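Local coordinates for protein polyphosphate kinase (Porphyromonas gingivalis, PDB 2O8R) that probably catalyses the reversible transfer of the terminal phosphate of ATP onto a long chain of inorganic polyphosphate, at residues Y356-L361 with I387-A392; C631-P636 with R640-I645; W601-G606 with E610-S615. The protein carries 3 engineered substitutions. One frame throughout, in Å; residues are numbered along the deposited sequence.

Interaction 1 of 3, residues Y356-L361 with I387-A392; sequences YVVRLL and ISALEA. With SO4 (sulfate ion), chain I.
Leu361 and Ala389 point at each other across the contact, and their CB atoms meet at 3.8 Å. Alanine is well suited here: its single methyl lets the root of a leucine side chain, rather than its tip, make the contact. Leu361 sets its CG anti to its own carbonyl carbon (chi1 -77°), which turns the branched end away from the alanine methyl and toward Leu390. There the two leucines slant across one another and meet through their CD2 methyls, 4.2 Å apart. Val358, buried like the other three, adds its CG2 methyl to the same alanine, 4.2 Å from the Ala389 CB and from a direction roughly at right angles to that of Leu361.

Segments 356-361 and 387-392 run almost parallel, at 12°, with a closest axis approach of 9.2 Å. This is the layering of a phospholipase D-like alpha/beta domain: helix 385-395 makes the beta-alpha-beta crossover between the parallel strands 370-377 and 399-404, and helix 355-365 lies next to it on the same face of the sheet. Leu361 and Leu390 both rest on Ile373 of strand 370-377, so these two leucines bridge the helix pair and the sheet. The second subunit packs against this helix pair as well, its Gln395 on Val358 and its Met362 on Ser388.

The side chain of Arg359 leaves its helix on the side away from segment 387-392. Its chain bends at chi2 and chi3 and brings NE to a sulfate ion, probably from the crystallisation liquor. O4 of the sulfate lies at the guanidinium edge, near its plane, but the 2.5 Å from Arg359 NE to O4 is very short and doubtful as a length. One face of the guanidinium lies over CD2 of Tyr356, while NH1 forms a salt bridge with Glu331, whose OE2 also hydrogen-bonds Tyr356 OH.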
loop_
_atom_site.group_PDB
_atom_site.type_symbol
_atom_site.label_atom_id
_atom_site.label_comp_id
_atom_site.label_asym_id
_atom_site.label_seq_id
_atom_site.Cartn_x
_atom_site.Cartn_y
_atom_site.Cartn_z
ATOM N N TYR A 356 11.701 13.496 16.659
ATOM C CA TYR A 356 12.373 13.242 17.917
ATOM C C TYR A 356 12.129 11.858 18.482
ATOM O O TYR A 356 13.024 11.276 19.074
ATOM C CB TYR A 356 12.051 14.324 18.946
ATOM C CG TYR A 356 12.739 15.642 18.661
ATOM C CD1 TYR A 356 11.996 16.790 18.403
ATOM C CD2 TYR A 356 14.139 15.735 18.625
ATOM C CE1 TYR A 356 12.623 18.000 18.132
ATOM C CE2 TYR A 356 14.777 16.943 18.341
ATOM C CZ TYR A 356 14.010 18.073 18.104
ATOM O OH TYR A 356 14.618 19.280 17.831
ATOM N N VAL A 357 10.934 11.322 18.287
ATOM C CA VAL A 357 10.622 9.986 18.787
ATOM C C VAL A 357 11.543 8.928 18.161
ATOM O O VAL A 357 12.192 8.155 18.881
ATOM C CB VAL A 357 9.122 9.637 18.585
ATOM C CG1 VAL A 357 8.837 8.172 18.927
ATOM C CG2 VAL A 357 8.245 10.576 19.417
ATOM N N VAL A 358 11.629 8.920 16.833
ATOM C CA VAL A 358 12.425 7.908 16.132
ATOM C C VAL A 358 13.949 8.119 16.281
ATOM O O VAL A 358 14.687 7.163 16.488
ATOM C CB VAL A 358 12.003 7.774 14.657
ATOM C CG1 VAL A 358 12.184 9.090 13.928
ATOM C CG2 VAL A 358 12.781 6.662 13.965
ATOM N N ARG A 359 14.398 9.371 16.191
ATOM C CA ARG A 359 15.768 9.776 16.518
ATOM C C ARG A 359 16.215 9.251 17.889
ATOM O O ARG A 359 17.306 8.685 18.036
ATOM C CB ARG A 359 15.837 11.292 16.567
ATOM C CG ARG A 359 16.910 11.882 15.733
ATOM C CD ARG A 359 16.281 12.754 14.690
ATOM N NE ARG A 359 16.314 14.198 14.967
ATOM C CZ ARG A 359 17.210 14.851 15.706
ATOM N NH1 ARG A 359 17.105 16.161 15.838
ATOM N NH2 ARG A 359 18.218 14.229 16.298
ATOM N N LEU A 360 15.357 9.464 18.887
ATOM C CA LEU A 360 15.594 8.983 20.229
ATOM C C LEU A 360 15.677 7.469 20.220
ATOM O O LEU A 360 16.625 6.885 20.741
ATOM C CB LEU A 360 14.481 9.440 21.171
ATOM C CG LEU A 360 14.892 9.256 22.626
ATOM C CD1 LEU A 360 16.010 10.232 22.939
ATOM C CD2 LEU A 360 13.724 9.482 23.548
ATOM N N LEU A 361 14.687 6.841 19.602
ATOM C CA LEU A 361 14.697 5.393 19.452
ATOM C C LEU A 361 15.983 4.899 18.806
ATOM O O LEU A 361 16.536 3.889 19.231
ATOM C CB LEU A 361 13.480 4.911 18.666
ATOM C CG LEU A 361 12.191 4.889 19.490
ATOM C CD1 LEU A 361 11.013 4.545 18.607
ATOM C CD2 LEU A 361 12.301 3.916 20.653
ATOM N N ILE A 387 9.282 1.200 13.586
ATOM C CA ILE A 387 9.499 -0.256 13.496
ATOM C C ILE A 387 10.975 -0.557 13.181
ATOM O O ILE A 387 11.601 -1.418 13.802
ATOM C CB ILE A 387 8.622 -0.949 12.426
ATOM C CG1 ILE A 387 7.113 -0.721 12.647
ATOM C CG2 ILE A 387 8.945 -2.437 12.374
ATOM C CD1 ILE A 387 6.609 -1.072 14.017
ATOM N N SER A 388 11.533 0.192 12.241
ATOM C CA SER A 388 12.907 -0.007 11.838
ATOM C C SER A 388 13.884 0.248 12.976
ATOM O O SER A 388 14.773 -0.574 13.229
ATOM C CB SER A 388 13.225 0.871 10.646
ATOM O OG SER A 388 12.789 0.240 9.452
ATOM N N ALA A 389 13.708 1.368 13.672
ATOM C CA ALA A 389 14.557 1.677 14.820
ATOM C C ALA A 389 14.427 0.581 15.866
ATOM O O ALA A 389 15.416 0.167 16.454
ATOM C CB ALA A 389 14.215 3.036 15.411
ATOM N N LEU A 390 13.203 0.101 16.072
ATOM C CA LEU A 390 12.951 -0.961 17.042
ATOM C C LEU A 390 13.592 -2.280 16.623
ATOM O O LEU A 390 14.153 -2.982 17.453
ATOM C CB LEU A 390 11.451 -1.160 17.252
ATOM C CG LEU A 390 10.699 -0.040 17.971
ATOM C CD1 LEU A 390 9.236 -0.301 17.833
ATOM C CD2 LEU A 390 11.084 0.090 19.444
ATOM N N GLU A 391 13.500 -2.615 15.338
ATOM C CA GLU A 391 14.132 -3.822 14.812
ATOM C C GLU A 391 15.642 -3.804 15.062
ATOM O O GLU A 391 16.196 -4.773 15.588
ATOM C CB GLU A 391 13.832 -4.004 13.321
ATOM C CG GLU A 391 12.453 -4.592 13.034
ATOM C CD GLU A 391 12.308 -5.157 11.626
ATOM O OE1 GLU A 391 13.339 -5.378 10.952
ATOM O OE2 GLU A 391 11.157 -5.389 11.194
ATOM N N ALA A 392 16.286 -2.691 14.712
ATOM C CA ALA A 392 17.701 -2.470 15.015
ATOM C C ALA A 392 18.031 -2.763 16.481
ATOM O O ALA A 392 19.028 -3.423 16.785
ATOM C CB ALA A 392 18.105 -1.030 14.662
HETATM S S SO4 I . 15.477 16.340 11.870
HETATM O O1 SO4 I . 16.758 17.043 11.830
HETATM O O2 SO4 I . 14.375 17.300 11.851
HETATM O O3 SO4 I . 15.361 15.470 10.704
HETATM O O4 SO4 I . 15.411 15.546 13.084
#

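Interaction 2 of 3, residues C631-P636 with R640-I645; sequences CPVLDP and REIIDI
Pro636 O accepts a hydrogen bond from Arg640 N at 2.9 Å, the opening turn of helix 636-651. The chain arrives from strand 629-632 and passes through residues 633-635 into the helix, making a strand-to-helix connection of the second phospholipase D-like domain. Asp635 is the N-cap: its OD1 takes the backbone N of Leu638, one of the amides that would otherwise lack an acceptor in the first turn. Proline follows naturally at 636, since the first residue of a helix needs no N-H for helical bonding.

The side chains close the corner between strand end and helix. Val633 CG2 and Ile642 CD1 meet tip to tip at 3.8 Å. In Ile642 a chi1 of -73° turns CG1 toward Val633, and an extended chi2 of 168° carries CD1 out to the valine. Both are bulky and apolar, suited to a buried corner, and both also pack on Val611 of strand 610-614. Arg640 is exposed, and its long bent chain leads away from Pro636 along the helix. Its guanidinium edge faces Asp644 one turn on, with OD1 in the guanidinium plane in a long salt bridge, 4.0 Å from NH1.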
loop_
_atom_site.group_PDB
_atom_site.type_symbol
_atom_site.label_atom_id
_atom_site.label_comp_id
_atom_site.label_asym_id
_atom_site.label_seq_id
_atom_site.Cartn_x
_atom_site.Cartn_y
_atom_site.Cartn_z
ATOM N N CYS A 631 -0.991 12.310 32.421
ATOM C CA CYS A 631 0.267 12.641 33.056
ATOM C C CYS A 631 0.341 14.110 33.462
ATOM O O CYS A 631 0.001 14.989 32.666
ATOM C CB CYS A 631 1.394 12.332 32.104
ATOM S SG CYS A 631 2.955 12.208 32.908
ATOM N N PRO A 632 0.759 14.373 34.718
ATOM C CA PRO A 632 1.080 15.703 35.211
ATOM C C PRO A 632 2.287 16.275 34.503
ATOM O O PRO A 632 3.268 15.564 34.268
ATOM C CB PRO A 632 1.454 15.453 36.673
ATOM C CG PRO A 632 1.849 14.051 36.724
ATOM C CD PRO A 632 0.911 13.371 35.781
ATOM N N VAL A 633 2.198 17.551 34.160
ATOM C CA VAL A 633 3.318 18.280 33.635
ATOM C C VAL A 633 3.971 18.926 34.856
ATOM O O VAL A 633 3.442 19.888 35.405
ATOM C CB VAL A 633 2.822 19.332 32.654
ATOM C CG1 VAL A 633 3.981 20.105 32.036
ATOM C CG2 VAL A 633 1.986 18.671 31.586
ATOM N N LEU A 634 5.095 18.375 35.305
ATOM C CA LEU A 634 5.737 18.842 36.549
ATOM C C LEU A 634 6.574 20.113 36.424
ATOM O O LEU A 634 6.569 20.961 37.318
ATOM C CB LEU A 634 6.583 17.733 37.168
ATOM C CG LEU A 634 5.723 16.513 37.496
ATOM C CD1 LEU A 634 6.560 15.456 38.137
ATOM C CD2 LEU A 634 4.534 16.882 38.390
ATOM N N ASP A 635 7.289 20.239 35.315
ATOM C CA ASP A 635 8.106 21.411 35.063
ATOM C C ASP A 635 7.258 22.668 34.865
ATOM O O ASP A 635 6.401 22.722 33.980
ATOM C CB ASP A 635 8.995 21.171 33.854
ATOM C CG ASP A 635 9.988 22.277 33.640
ATOM O OD1 ASP A 635 9.560 23.429 33.402
ATOM O OD2 ASP A 635 11.202 21.985 33.693
ATOM N N PRO A 636 7.520 23.697 35.684
ATOM C CA PRO A 636 6.743 24.929 35.710
ATOM C C PRO A 636 6.727 25.678 34.385
ATOM O O PRO A 636 5.656 26.118 33.960
ATOM C CB PRO A 636 7.442 25.752 36.792
ATOM C CG PRO A 636 8.096 24.734 37.646
ATOM C CD PRO A 636 8.605 23.737 36.676
ATOM N N ARG A 640 3.491 26.353 31.998
ATOM C CA ARG A 640 3.194 27.729 31.632
ATOM C C ARG A 640 2.952 27.819 30.134
ATOM O O ARG A 640 2.058 28.541 29.683
ATOM C CB ARG A 640 4.339 28.657 32.093
ATOM C CG ARG A 640 4.332 30.112 31.580
ATOM C CD ARG A 640 2.988 30.840 31.754
ATOM N NE ARG A 640 2.303 30.504 33.001
ATOM C CZ ARG A 640 0.993 30.637 33.193
ATOM N NH1 ARG A 640 0.211 31.100 32.214
ATOM N NH2 ARG A 640 0.460 30.300 34.365
ATOM N N GLU A 641 3.731 27.059 29.370
ATOM C CA GLU A 641 3.629 27.076 27.917
ATOM C C GLU A 641 2.272 26.543 27.461
ATOM O O GLU A 641 1.632 27.146 26.604
ATOM C CB GLU A 641 4.768 26.278 27.298
ATOM C CG GLU A 641 4.870 26.349 25.781
ATOM C CD GLU A 641 6.040 25.526 25.258
ATOM O OE1 GLU A 641 6.141 24.332 25.603
ATOM O OE2 GLU A 641 6.873 26.071 24.512
ATOM N N ILE A 642 1.835 25.430 28.051
ATOM C CA ILE A 642 0.578 24.784 27.670
ATOM C C ILE A 642 -0.584 25.741 27.875
ATOM O O ILE A 642 -1.453 25.894 27.006
ATOM C CB ILE A 642 0.357 23.493 28.471
ATOM C CG1 ILE A 642 1.299 22.408 27.962
ATOM C CG2 ILE A 642 -1.067 23.002 28.345
ATOM C CD1 ILE A 642 1.372 21.203 28.870
ATOM N N ILE A 643 -0.568 26.413 29.017
ATOM C CA ILE A 643 -1.580 27.404 29.325
ATOM C C ILE A 643 -1.504 28.563 28.346
ATOM O O ILE A 643 -2.537 29.026 27.858
ATOM C CB ILE A 643 -1.478 27.872 30.786
ATOM C CG1 ILE A 643 -1.555 26.643 31.693
ATOM C CG2 ILE A 643 -2.612 28.793 31.122
ATOM C CD1 ILE A 643 -1.475 26.935 33.140
ATOM N N ASP A 644 -0.292 29.013 28.030
ATOM C CA ASP A 644 -0.133 30.074 27.040
ATOM C C ASP A 644 -0.874 29.671 25.768
ATOM O O ASP A 644 -1.716 30.420 25.263
ATOM C CB ASP A 644 1.343 30.294 26.723
ATOM C CG ASP A 644 2.055 31.134 27.758
ATOM O OD1 ASP A 644 1.390 31.867 28.519
ATOM O OD2 ASP A 644 3.298 31.074 27.799
ATOM N N ILE A 645 -0.568 28.460 25.296
ATOM C CA ILE A 645 -1.125 27.887 24.079
ATOM C C ILE A 645 -2.648 27.794 24.147
ATOM O O ILE A 645 -3.355 28.295 23.257
ATOM C CB ILE A 645 -0.483 26.509 23.795
ATOM C CG1 ILE A 645 0.943 26.694 23.273
ATOM C CG2 ILE A 645 -1.306 25.706 22.793
ATOM C CD1 ILE A 645 1.840 25.524 23.550
#

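Interaction 3 of 3, residues W601-G606 with E610-S615; sequences WCFHNG and EVFISS
Trp601 and Phe612, a pair in the antiparallel hairpin of strands 600-603 and 610-614, form the apolar centre. Trp601 CE3 lies 3.6 Å from Phe612 CB, and the planes of its six-membered ring and the phenyl ring meet obliquely at 44°. The indole is long enough to span two residues, for its CZ2 also reaches Ser614 CB at 3.7 Å. Phe603 shares this side of the sheet and receives Phe612 CD2 at its ring edge.

On the opposite side Cys602 SG meets Val611 CG2 at 3.8 Å, a small pair suited to the close approach of helix 636-651, which packs on both. Between these layers, Trp601 and Phe612 exchange backbone N-H...O bonds, and so do Phe603 and Glu610.

Outward, Glu610 carries its extended chain to a salt bridge with Arg526 of helix 516-532. At the other end Ser614 OG bonds Thr629 O, and its side chain lies about 8 Å from that of His439, the predicted phosphohistidine. Asn605 stands near the Glu610 carboxylate, its amide plane turned 81° from it, but its ND2 is 4.0 Å from Glu610 OE2, too far for a hydrogen bond, and bonds Lys608 O weakly instead.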
loop_
_atom_site.group_PDB
_atom_site.type_symbol
_atom_site.label_atom_id
_atom_site.label_comp_id
_atom_site.label_asym_id
_atom_site.label_seq_id
_atom_site.Cartn_x
_atom_site.Cartn_y
_atom_site.Cartn_z
ATOM N N TRP A 601 -5.723 18.905 30.461
ATOM C CA TRP A 601 -6.530 19.386 31.588
ATOM C C TRP A 601 -5.736 20.355 32.459
ATOM O O TRP A 601 -4.612 20.058 32.860
ATOM C CB TRP A 601 -7.049 18.239 32.473
ATOM C CG TRP A 601 -7.476 16.965 31.781
ATOM C CD1 TRP A 601 -8.074 16.838 30.548
ATOM C CD2 TRP A 601 -7.385 15.636 32.316
ATOM N NE1 TRP A 601 -8.335 15.513 30.282
ATOM C CE2 TRP A 601 -7.919 14.755 31.345
ATOM C CE3 TRP A 601 -6.894 15.105 33.515
ATOM C CZ2 TRP A 601 -7.963 13.379 31.533
ATOM C CZ3 TRP A 601 -6.951 13.725 33.707
ATOM C CH2 TRP A 601 -7.483 12.884 32.723
ATOM N N CYS A 602 -6.335 21.507 32.748
ATOM C CA CYS A 602 -5.754 22.504 33.639
ATOM C C CYS A 602 -6.689 22.820 34.777
ATOM O O CYS A 602 -7.802 23.302 34.567
ATOM C CB CYS A 602 -5.473 23.794 32.888
ATOM S SG CYS A 602 -4.462 23.514 31.475
ATOM N N PHE A 603 -6.230 22.556 35.988
ATOM C CA PHE A 603 -6.980 22.941 37.178
ATOM C C PHE A 603 -6.260 24.075 37.902
ATOM O O PHE A 603 -5.085 23.943 38.263
ATOM C CB PHE A 603 -7.160 21.741 38.098
ATOM C CG PHE A 603 -7.882 20.576 37.454
ATOM C CD1 PHE A 603 -9.242 20.391 37.661
ATOM C CD2 PHE A 603 -7.197 19.655 36.661
ATOM C CE1 PHE A 603 -9.909 19.316 37.087
ATOM C CE2 PHE A 603 -7.857 18.582 36.090
ATOM C CZ PHE A 603 -9.217 18.414 36.301
ATOM N N HIS A 604 -6.964 25.189 38.103
ATOM C CA HIS A 604 -6.374 26.394 38.702
ATOM C C HIS A 604 -5.775 26.187 40.093
ATOM O O HIS A 604 -4.666 26.671 40.365
ATOM C CB HIS A 604 -7.386 27.526 38.757
ATOM C CG HIS A 604 -6.800 28.829 39.195
ATOM N ND1 HIS A 604 -5.589 29.294 38.726
ATOM C CD2 HIS A 604 -7.261 29.772 40.052
ATOM C CE1 HIS A 604 -5.327 30.465 39.277
ATOM N NE2 HIS A 604 -6.325 30.777 40.086
ATOM N N ASN A 605 -6.508 25.470 40.951
ATOM C CA ASN A 605 -6.096 25.207 42.336
ATOM C C ASN A 605 -5.524 26.432 43.064
ATOM O O ASN A 605 -4.364 26.438 43.503
ATOM C CB ASN A 605 -5.111 24.044 42.374
ATOM C CG ASN A 605 -4.784 23.611 43.784
ATOM O OD1 ASN A 605 -5.625 23.695 44.687
ATOM N ND2 ASN A 605 -3.550 23.156 43.987
ATOM N N GLY A 606 -6.333 27.486 43.148
ATOM C CA GLY A 606 -5.916 28.742 43.769
ATOM C C GLY A 606 -4.898 29.536 42.969
ATOM O O GLY A 606 -4.970 30.763 42.893
ATOM N N GLU A 610 -2.264 22.917 38.061
ATOM C CA GLU A 610 -1.844 21.566 37.676
ATOM C C GLU A 610 -2.312 21.272 36.266
ATOM O O GLU A 610 -3.482 21.473 35.932
ATOM C CB GLU A 610 -2.373 20.517 38.653
ATOM C CG GLU A 610 -1.783 20.673 40.052
ATOM C CD GLU A 610 -2.260 19.630 41.044
ATOM O OE1 GLU A 610 -2.804 18.586 40.632
ATOM O OE2 GLU A 610 -2.081 19.854 42.258
ATOM N N VAL A 611 -1.390 20.826 35.426
ATOM C CA VAL A 611 -1.728 20.545 34.042
ATOM C C VAL A 611 -1.512 19.081 33.702
ATOM O O VAL A 611 -0.448 18.518 33.979
ATOM C CB VAL A 611 -0.941 21.436 33.080
ATOM C CG1 VAL A 611 -1.291 21.107 31.634
ATOM C CG2 VAL A 611 -1.220 22.900 33.385
ATOM N N PHE A 612 -2.532 18.461 33.110
ATOM C CA PHE A 612 -2.402 17.083 32.660
ATOM C C PHE A 612 -2.487 16.952 31.152
ATOM O O PHE A 612 -3.223 17.682 30.490
ATOM C CB PHE A 612 -3.451 16.200 33.307
ATOM C CG PHE A 612 -3.288 16.051 34.783
ATOM C CD1 PHE A 612 -2.564 14.988 35.307
ATOM C CD2 PHE A 612 -3.861 16.967 35.652
ATOM C CE1 PHE A 612 -2.413 14.844 36.674
ATOM C CE2 PHE A 612 -3.712 16.834 37.012
ATOM C CZ PHE A 612 -2.990 15.770 37.524
ATOM N N ILE A 613 -1.711 16.008 30.633
ATOM C CA ILE A 613 -1.725 15.612 29.234
ATOM C C ILE A 613 -2.335 14.213 29.185
ATOM O O ILE A 613 -1.884 13.323 29.924
ATOM C CB ILE A 613 -0.272 15.612 28.683
ATOM C CG1 ILE A 613 0.075 16.989 28.140
ATOM C CG2 ILE A 613 -0.035 14.570 27.595
ATOM C CD1 ILE A 613 1.533 17.122 27.807
ATOM N N SER A 614 -3.367 14.012 28.356
ATOM C CA SER A 614 -4.014 12.692 28.322
ATOM C C SER A 614 -4.143 11.980 26.986
ATOM O O SER A 614 -4.109 12.590 25.918
ATOM C CB SER A 614 -5.386 12.731 28.988
ATOM O OG SER A 614 -5.839 11.402 29.214
ATOM N N SER A 615 -4.303 10.664 27.078
ATOM C CA SER A 615 -4.644 9.824 25.939
ATOM C C SER A 615 -6.154 9.691 25.801
ATOM O O SER A 615 -6.654 9.331 24.744
ATOM C CB SER A 615 -4.025 8.434 26.097
ATOM O OG SER A 615 -4.681 7.711 27.119
#

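Along the chain, interaction 1 comes first, then interaction 3, then interaction 2. Interactions 2 and 3 share one sheet in the second phospholipase D-like domain, their centres about 8 Å apart. Strands 629-632 and 610-614 are neighbours there: Val633 N lies 2.8 Å from Val611 O, and Cys631 N the same distance from Ile613 O, probable hydrogen bonds both. Helix 636-651, part of interaction 2, also packs on Cys602 and Val611. Interaction 1 belongs to the first such domain, its centre 27 Å from interaction 2 and 30 Å from interaction 3, with nearest atoms about 12 Å away. It packs at the second subunit, whereas the hairpin of interaction 3 reaches toward the predicted active site.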